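Long-range contacts in D-hydantoinase (Ralstonia pickettii, PDB 1NFG), which probably hydrolyses the cyclic amide bond of D-hydantoin derivatives stereospecifically, using a two-zinc centre in a TIM-barrel subunit: residues 54-59 with 87-92; 310-315 with 338-343. One frame throughout, in Å; residues are numbered along the deposited sequence.

Contact 1. Residues 54-59 with 87-92; sequences IDVHTH and TIVDFC. With ZN (zinc ion), chain E.
Asp-90 OD1 accepts two hydrogen bonds: from Thr-58 OG1, 3.0 Å, at its anti lone pair, and from the backbone N of Val-60. The Thr-58 and Asp-90 side chains meet at about a right angle across neighbouring parallel strands, 48-58 and 85-93, at the start of the TIM barrel. Thr-58 carries OG1 between its backbone N and carbonyl carbon (chi1 58°), which turns the hydroxyl to Asp-90 and leaves CG2 to pack on CG1 and CD1 of Ile-88. The other carboxylate oxygen, OD2, takes the indole NE1 of Trp-107. Backbone bonds join the strands: Asp-55 N to Thr-87 O and Val-89 N to Asp-55 O, both 3.1 Å, then Phe-91 N to Thr-58 O, also 3.1 Å. Between the last two the register slips by one residue, a beta bulge between Asp-55 and Thr-58. Here Asp-55 closes an Asx turn, its OD1 accepting from His-57 N at 3.0 Å, while its OD2 is probably hydrogen-bonded to Ser-312 OG. Val-56 CG1 lies alongside Val-89 CG2. At this end of the strand, His-57 and His-59 form the His-X-His pair of the amidohydrolases, binding one zinc ion through NE2 at 2.4 Å and 2.3 Å respectively. The Phe-91 edge, led by CE2, comes over one face of the His-57 ring in a T-shaped arrangement, with planes at 74° and centroids 5.0 Å apart. Glu-260 accepts from His-57 ND1, so that with NE2 on the zinc both ring nitrogens are tied and the rotation of the imidazole is fixed. At His-59 a water accepts from ND1 in the plane of the ring and donates to the backbone O of Phe-91.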
ATOM      1  N   ILE A  54      26.364  15.335  16.016  1.00 18.64           N
ATOM      2  CA  ILE A  54      27.023  14.095  15.626  1.00 19.38           C
ATOM      3  C   ILE A  54      26.650  13.736  14.193  1.00 20.44           C
ATOM      4  O   ILE A  54      25.534  13.295  13.931  1.00 22.63           O
ATOM      5  CB  ILE A  54      26.617  12.946  16.555  1.00 18.52           C
ATOM      6  CG1 ILE A  54      27.093  13.251  17.982  1.00 18.39           C
ATOM      7  CG2 ILE A  54      27.203  11.639  16.049  1.00 17.42           C
ATOM      8  CD1 ILE A  54      26.711  12.200  18.993  1.00 16.50           C
ATOM      9  N   ASP A  55      27.592  13.923  13.272  1.00 19.82           N
ATOM     10  CA  ASP A  55      27.354  13.651  11.858  1.00 19.54           C
ATOM     11  C   ASP A  55      27.909  12.292  11.430  1.00 20.24           C
ATOM     12  O   ASP A  55      29.102  12.157  11.166  1.00 22.34           O
ATOM     13  CB  ASP A  55      27.987  14.758  11.020  1.00 17.72           C
ATOM     14  CG  ASP A  55      27.506  14.747   9.601  1.00 18.15           C
ATOM     15  OD1 ASP A  55      27.040  13.678   9.145  1.00 18.36           O
ATOM     16  OD2 ASP A  55      27.604  15.801   8.941  1.00 17.00           O
ATOM     17  N   VAL A  56      27.041  11.289  11.345  1.00 19.52           N
ATOM     18  CA  VAL A  56      27.472   9.948  10.975  1.00 18.54           C
ATOM     19  C   VAL A  56      27.601   9.686   9.475  1.00 19.30           C
ATOM     20  O   VAL A  56      27.671   8.532   9.052  1.00 18.58           O
ATOM     21  CB  VAL A  56      26.534   8.877  11.592  1.00 18.57           C
ATOM     22  CG1 VAL A  56      26.451   9.084  13.098  1.00 17.30           C
ATOM     23  CG2 VAL A  56      25.146   8.942  10.953  1.00 13.65           C
ATOM     24  N   HIS A  57      27.644  10.737   8.666  1.00 19.92           N
ATOM     25  CA  HIS A  57      27.779  10.537   7.227  1.00 21.72           C
ATOM     26  C   HIS A  57      28.645  11.610   6.581  1.00 22.78           C
ATOM     27  O   HIS A  57      28.127  12.570   6.005  1.00 23.93           O
ATOM     28  CB  HIS A  57      26.399  10.509   6.563  1.00 22.43           C
ATOM     29  CG  HIS A  57      26.415  10.037   5.138  1.00 24.41           C
ATOM     30  ND1 HIS A  57      25.330   9.417   4.550  1.00 24.89           N
ATOM     31  CD2 HIS A  57      27.376  10.088   4.186  1.00 25.50           C
ATOM     32  CE1 HIS A  57      25.627   9.105   3.302  1.00 25.49           C
ATOM     33  NE2 HIS A  57      26.863   9.500   3.056  1.00 26.40           N
ATOM     34  N   THR A  58      29.963  11.437   6.673  1.00 21.97           N
ATOM     35  CA  THR A  58      30.903  12.387   6.087  1.00 23.11           C
ATOM     36  C   THR A  58      31.969  11.726   5.225  1.00 24.48           C
ATOM     37  O   THR A  58      32.304  10.550   5.400  1.00 23.93           O
ATOM     38  CB  THR A  58      31.650  13.210   7.167  1.00 22.66           C
ATOM     39  OG1 THR A  58      32.341  12.321   8.057  1.00 24.48           O
ATOM     40  CG2 THR A  58      30.685  14.063   7.952  1.00 22.70           C
ATOM     41  N   HIS A  59      32.489  12.510   4.288  1.00 26.97           N
ATOM     42  CA  HIS A  59      33.557  12.090   3.389  1.00 28.78           C
ATOM     43  C   HIS A  59      34.527  13.260   3.459  1.00 30.47           C
ATOM     44  O   HIS A  59      34.792  13.948   2.472  1.00 30.73           O
ATOM     45  CB  HIS A  59      33.021  11.907   1.972  1.00 29.49           C
ATOM     46  CG  HIS A  59      31.947  10.867   1.868  1.00 29.65           C
ATOM     47  ND1 HIS A  59      32.151   9.550   2.219  1.00 28.76           N
ATOM     48  CD2 HIS A  59      30.659  10.953   1.459  1.00 29.56           C
ATOM     49  CE1 HIS A  59      31.035   8.869   2.031  1.00 29.47           C
ATOM     50  NE2 HIS A  59      30.114   9.696   1.571  1.00 31.28           N
ATOM     51  N   THR A  87      31.318  15.359  16.947  1.00 23.89           N
ATOM     52  CA  THR A  87      31.715  13.997  16.617  1.00 23.51           C
ATOM     53  C   THR A  87      31.332  13.739  15.175  1.00 23.71           C
ATOM     54  O   THR A  87      30.354  14.281  14.660  1.00 24.45           O
ATOM     55  CB  THR A  87      31.051  12.942  17.518  1.00 24.42           C
ATOM     56  OG1 THR A  87      31.544  13.085  18.854  1.00 27.51           O
ATOM     57  CG2 THR A  87      31.387  11.536  17.033  1.00 23.15           C
ATOM     58  N   ILE A  88      32.117  12.905  14.518  1.00 23.27           N
ATOM     59  CA  ILE A  88      31.875  12.609  13.127  1.00 21.08           C
ATOM     60  C   ILE A  88      32.242  11.161  12.884  1.00 20.04           C
ATOM     61  O   ILE A  88      33.078  10.605  13.588  1.00 20.80           O
ATOM     62  CB  ILE A  88      32.718  13.572  12.263  1.00 20.55           C
ATOM     63  CG1 ILE A  88      31.801  14.311  11.305  1.00 22.91           C
ATOM     64  CG2 ILE A  88      33.835  12.833  11.526  1.00 21.22           C
ATOM     65  CD1 ILE A  88      32.396  15.584  10.781  1.00 25.11           C
ATOM     66  N   VAL A  89      31.579  10.527  11.932  1.00 19.23           N
ATOM     67  CA  VAL A  89      31.914   9.150  11.611  1.00 19.08           C
ATOM     68  C   VAL A  89      32.132   9.185  10.113  1.00 19.79           C
ATOM     69  O   VAL A  89      31.185   9.224   9.336  1.00 21.03           O
ATOM     70  CB  VAL A  89      30.790   8.174  11.995  1.00 18.21           C
ATOM     71  CG1 VAL A  89      31.288   6.745  11.885  1.00 17.17           C
ATOM     72  CG2 VAL A  89      30.344   8.441  13.424  1.00 18.28           C
ATOM     73  N   ASP A  90      33.401   9.224   9.723  1.00 20.75           N
ATOM     74  CA  ASP A  90      33.785   9.300   8.323  1.00 20.55           C
ATOM     75  C   ASP A  90      33.783   7.917   7.694  1.00 21.99           C
ATOM     76  O   ASP A  90      33.903   6.896   8.387  1.00 20.86           O
ATOM     77  CB  ASP A  90      35.179   9.916   8.208  1.00 19.96           C
ATOM     78  CG  ASP A  90      35.429  10.558   6.858  1.00 20.63           C
ATOM     79  OD1 ASP A  90      34.789  11.582   6.545  1.00 20.16           O
ATOM     80  OD2 ASP A  90      36.275  10.040   6.106  1.00 20.53           O
ATOM     81  N   PHE A  91      33.629   7.894   6.376  1.00 23.04           N
ATOM     82  CA  PHE A  91      33.623   6.644   5.636  1.00 24.46           C
ATOM     83  C   PHE A  91      35.035   6.296   5.190  1.00 24.73           C
ATOM     84  O   PHE A  91      35.565   6.885   4.247  1.00 23.78           O
ATOM     85  CB  PHE A  91      32.691   6.748   4.420  1.00 24.52           C
ATOM     86  CG  PHE A  91      31.243   6.527   4.750  1.00 23.47           C
ATOM     87  CD1 PHE A  91      30.769   5.248   5.020  1.00 23.18           C
ATOM     88  CD2 PHE A  91      30.359   7.602   4.839  1.00 23.27           C
ATOM     89  CE1 PHE A  91      29.437   5.036   5.376  1.00 22.21           C
ATOM     90  CE2 PHE A  91      29.027   7.404   5.193  1.00 21.39           C
ATOM     91  CZ  PHE A  91      28.566   6.115   5.462  1.00 21.84           C
ATOM     92  N   CYS A  92      35.644   5.350   5.898  1.00 25.11           N
ATOM     93  CA  CYS A  92      36.984   4.886   5.572  1.00 26.64           C
ATOM     94  C   CYS A  92      36.830   4.044   4.311  1.00 26.48           C
ATOM     95  O   CYS A  92      36.174   2.998   4.327  1.00 25.52           O
ATOM     96  CB  CYS A  92      37.534   4.037   6.723  1.00 28.25           C
ATOM     97  SG  CYS A  92      39.118   3.230   6.389  1.00 27.79           S
TER
HETATM   98 ZN    ZN E 501      27.915   9.273   0.932  1.00 21.03          ZN
HETATM   99  O   HOH W   1      35.047   8.911   2.679  1.00 15.24           O

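Contact 2. Residues 310-315 with 338-343; sequences VSSDHC and PGVEER. With ZN (zinc ion), chain E.
His-314 reaches over to residues 338-340 with a side chain that touches at nearly every atom. Its CG stands opposite the backbone N (chi1 -179°), which carries the imidazole out to the backbone of Gly-339. CB begins the contact, 3.8 Å from Val-340 CB, and CG follows at 3.6 Å from the same atom. ND1 then accepts the backbone N-H of Gly-339 at 2.9 Å, in a nearly straight bond (169°) that lies close to the ring plane. CE1 rests 3.6 Å from Pro-338 CB, the two side chains meeting at about a right angle. At the tip NE2 is hydrogen-bonded to OD2 of Asp-71. Over one face of the ring, Val-340 CG1 sits 3.8 Å from the centroid, close to the ring normal, a CH-pi contact. The imidazole is thereby fixed in its rotation by polar partners at ND1 and NE2 and by a methyl group above one face. Further along, Ser-312 CB packs on the carbonyl of Gly-339, while its OG turns to Asp-55. Arg-343 forms the other end of the interface. Its NH1 donates to Val-310 O at 3.2 Å, the acceptor lying in the guanidinium plane and the bond almost straight (173°), although the donor is tilted from the carbonyl plane. NH2 goes on to Thr-85 OG1. The backbone N of Arg-343 bonds to Gly-339 O at 3.0 Å, spanning the turn that leads into helix 343-352. Asp-313, next to His-314 in the chain, has its side chain directed away from 338-343 and binds zinc through OD1. This metal-binding aspartate just after the last barrel strand, 310-311, is a hallmark of the amidohydrolase superfamily active site.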
ATOM      1  N   VAL A 310      19.651  13.080  10.624  1.00 17.89           N
ATOM      2  CA  VAL A 310      19.754  13.900   9.425  1.00 18.63           C
ATOM      3  C   VAL A 310      21.253  14.178   9.339  1.00 20.60           C
ATOM      4  O   VAL A 310      21.761  15.052  10.044  1.00 21.63           O
ATOM      5  CB  VAL A 310      19.014  15.250   9.548  1.00 17.73           C
ATOM      6  CG1 VAL A 310      19.281  16.094   8.304  1.00 14.19           C
ATOM      7  CG2 VAL A 310      17.520  15.025   9.728  1.00 16.64           C
ATOM      8  N   SER A 311      21.959  13.411   8.510  1.00 21.22           N
ATOM      9  CA  SER A 311      23.399  13.584   8.349  1.00 20.97           C
ATOM     10  C   SER A 311      23.645  14.502   7.169  1.00 21.26           C
ATOM     11  O   SER A 311      22.687  14.980   6.565  1.00 20.61           O
ATOM     12  CB  SER A 311      24.086  12.230   8.145  1.00 21.07           C
ATOM     13  OG  SER A 311      23.483  11.488   7.101  1.00 22.16           O
ATOM     14  N   SER A 312      24.912  14.745   6.832  1.00 22.58           N
ATOM     15  CA  SER A 312      25.240  15.659   5.732  1.00 23.07           C
ATOM     16  C   SER A 312      25.760  15.077   4.416  1.00 23.49           C
ATOM     17  O   SER A 312      25.525  15.655   3.356  1.00 23.35           O
ATOM     18  CB  SER A 312      26.249  16.712   6.215  1.00 24.01           C
ATOM     19  OG  SER A 312      27.496  16.117   6.556  1.00 22.94           O
ATOM     20  N   ASP A 313      26.457  13.947   4.468  1.00 24.56           N
ATOM     21  CA  ASP A 313      27.049  13.363   3.255  1.00 25.49           C
ATOM     22  C   ASP A 313      27.962  14.444   2.667  1.00 23.80           C
ATOM     23  O   ASP A 313      27.941  14.730   1.467  1.00 22.99           O
ATOM     24  CB  ASP A 313      25.970  12.952   2.235  1.00 25.62           C
ATOM     25  CG  ASP A 313      26.532  12.096   1.090  1.00 27.48           C
ATOM     26  OD1 ASP A 313      27.582  11.442   1.284  1.00 25.19           O
ATOM     27  OD2 ASP A 313      25.914  12.060   0.001  1.00 29.65           O
ATOM     28  N   HIS A 314      28.755  15.038   3.554  1.00 22.91           N
ATOM     29  CA  HIS A 314      29.692  16.103   3.217  1.00 23.76           C
ATOM     30  C   HIS A 314      30.800  15.699   2.241  1.00 24.19           C
ATOM     31  O   HIS A 314      31.549  14.741   2.476  1.00 22.25           O
ATOM     32  CB  HIS A 314      30.333  16.654   4.500  1.00 22.97           C
ATOM     33  CG  HIS A 314      31.304  17.768   4.263  1.00 22.95           C
ATOM     34  ND1 HIS A 314      30.905  19.070   4.045  1.00 23.90           N
ATOM     35  CD2 HIS A 314      32.656  17.768   4.169  1.00 21.58           C
ATOM     36  CE1 HIS A 314      31.969  19.824   3.827  1.00 22.94           C
ATOM     37  NE2 HIS A 314      33.044  19.057   3.897  1.00 21.62           N
ATOM     38  N   CYS A 315      30.888  16.451   1.149  1.00 24.39           N
ATOM     39  CA  CYS A 315      31.897  16.247   0.119  1.00 27.28           C
ATOM     40  C   CYS A 315      32.491  17.608  -0.224  1.00 28.53           C
ATOM     41  O   CYS A 315      31.895  18.647   0.069  1.00 28.39           O
ATOM     42  CB  CYS A 315      31.280  15.626  -1.134  1.00 26.98           C
ATOM     43  SG  CYS A 315      30.797  13.909  -0.929  1.00 29.19           S
ATOM     44  N   PRO A 338      29.051  20.055  -0.205  1.00 24.72           N
ATOM     45  CA  PRO A 338      29.455  20.312   1.178  1.00 25.52           C
ATOM     46  C   PRO A 338      28.292  20.668   2.103  1.00 25.96           C
ATOM     47  O   PRO A 338      27.251  21.149   1.653  1.00 25.85           O
ATOM     48  CB  PRO A 338      30.430  21.469   1.025  1.00 25.37           C
ATOM     49  CG  PRO A 338      29.762  22.287  -0.044  1.00 24.78           C
ATOM     50  CD  PRO A 338      29.327  21.229  -1.056  1.00 25.19           C
ATOM     51  N   GLY A 339      28.481  20.441   3.399  1.00 25.80           N
ATOM     52  CA  GLY A 339      27.441  20.771   4.354  1.00 25.13           C
ATOM     53  C   GLY A 339      27.684  20.375   5.801  1.00 24.63           C
ATOM     54  O   GLY A 339      26.808  20.577   6.633  1.00 26.29           O
ATOM     55  N   VAL A 340      28.852  19.826   6.122  1.00 23.67           N
ATOM     56  CA  VAL A 340      29.112  19.408   7.499  1.00 21.94           C
ATOM     57  C   VAL A 340      28.954  20.555   8.495  1.00 22.27           C
ATOM     58  O   VAL A 340      28.542  20.340   9.636  1.00 22.04           O
ATOM     59  CB  VAL A 340      30.533  18.789   7.663  1.00 20.10           C
ATOM     60  CG1 VAL A 340      31.596  19.877   7.631  1.00 17.39           C
ATOM     61  CG2 VAL A 340      30.606  17.989   8.956  1.00 15.58           C
ATOM     62  N   GLU A 341      29.258  21.774   8.059  1.00 22.26           N
ATOM     63  CA  GLU A 341      29.155  22.928   8.944  1.00 23.85           C
ATOM     64  C   GLU A 341      27.737  23.467   9.090  1.00 23.85           C
ATOM     65  O   GLU A 341      27.310  23.810  10.190  1.00 23.81           O
ATOM     66  CB  GLU A 341      30.061  24.067   8.465  1.00 24.21           C
ATOM     67  CG  GLU A 341      30.296  25.126   9.544  1.00 27.27           C
ATOM     68  CD  GLU A 341      31.194  26.261   9.094  1.00 29.59           C
ATOM     69  OE1 GLU A 341      32.221  25.996   8.432  1.00 30.72           O
ATOM     70  OE2 GLU A 341      30.875  27.427   9.413  1.00 31.98           O
ATOM     71  N   GLU A 342      27.013  23.535   7.979  1.00 23.38           N
ATOM     72  CA  GLU A 342      25.658  24.062   7.977  1.00 23.03           C
ATOM     73  C   GLU A 342      24.587  23.125   8.528  1.00 23.29           C
ATOM     74  O   GLU A 342      23.504  23.582   8.901  1.00 23.21           O
ATOM     75  CB  GLU A 342      25.264  24.477   6.557  1.00 22.44           C
ATOM     76  CG  GLU A 342      26.200  25.489   5.919  1.00 22.11           C
ATOM     77  CD  GLU A 342      27.321  24.850   5.108  1.00 21.94           C
ATOM     78  OE1 GLU A 342      27.864  23.806   5.530  1.00 20.59           O
ATOM     79  OE2 GLU A 342      27.669  25.411   4.048  1.00 22.00           O
ATOM     80  N   ARG A 343      24.894  21.832   8.606  1.00 22.78           N
ATOM     81  CA  ARG A 343      23.917  20.846   9.063  1.00 23.05           C
ATOM     82  C   ARG A 343      22.990  21.274  10.200  1.00 23.60           C
ATOM     83  O   ARG A 343      21.781  21.371  10.001  1.00 24.06           O
ATOM     84  CB  ARG A 343      24.595  19.521   9.439  1.00 21.59           C
ATOM     85  CG  ARG A 343      23.578  18.401   9.716  1.00 21.12           C
ATOM     86  CD  ARG A 343      24.218  17.066  10.085  1.00 17.90           C
ATOM     87  NE  ARG A 343      25.052  17.162  11.278  1.00 19.83           N
ATOM     88  CZ  ARG A 343      24.901  16.409  12.361  1.00 21.07           C
ATOM     89  NH1 ARG A 343      23.938  15.497  12.405  1.00 22.48           N
ATOM     90  NH2 ARG A 343      25.710  16.566  13.402  1.00 20.58           N
TER
HETATM   91 ZN    ZN E 501      27.915   9.273   0.932  1.00 21.03          ZN

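Contacts 1 and 2 have centres about 9 Å apart and meet where strand 48-58, first of the barrel, lies beside 310-311, its last, at the seam of the TIM barrel. The zinc ion joins them: contact 1 gives two histidines and contact 2 gives Asp-313, while the carbamate of Lys-148 bridges to the second zinc, which His-181 and His-237 hold. The seam has further links. His-59 N probably bonds to His-314 O at 3.0 Å. Arg-343 reaches Ile-54 O with a weak bond from NH1. Asn-335, a likely substrate-binding residue, lies shortly before segment 338-343.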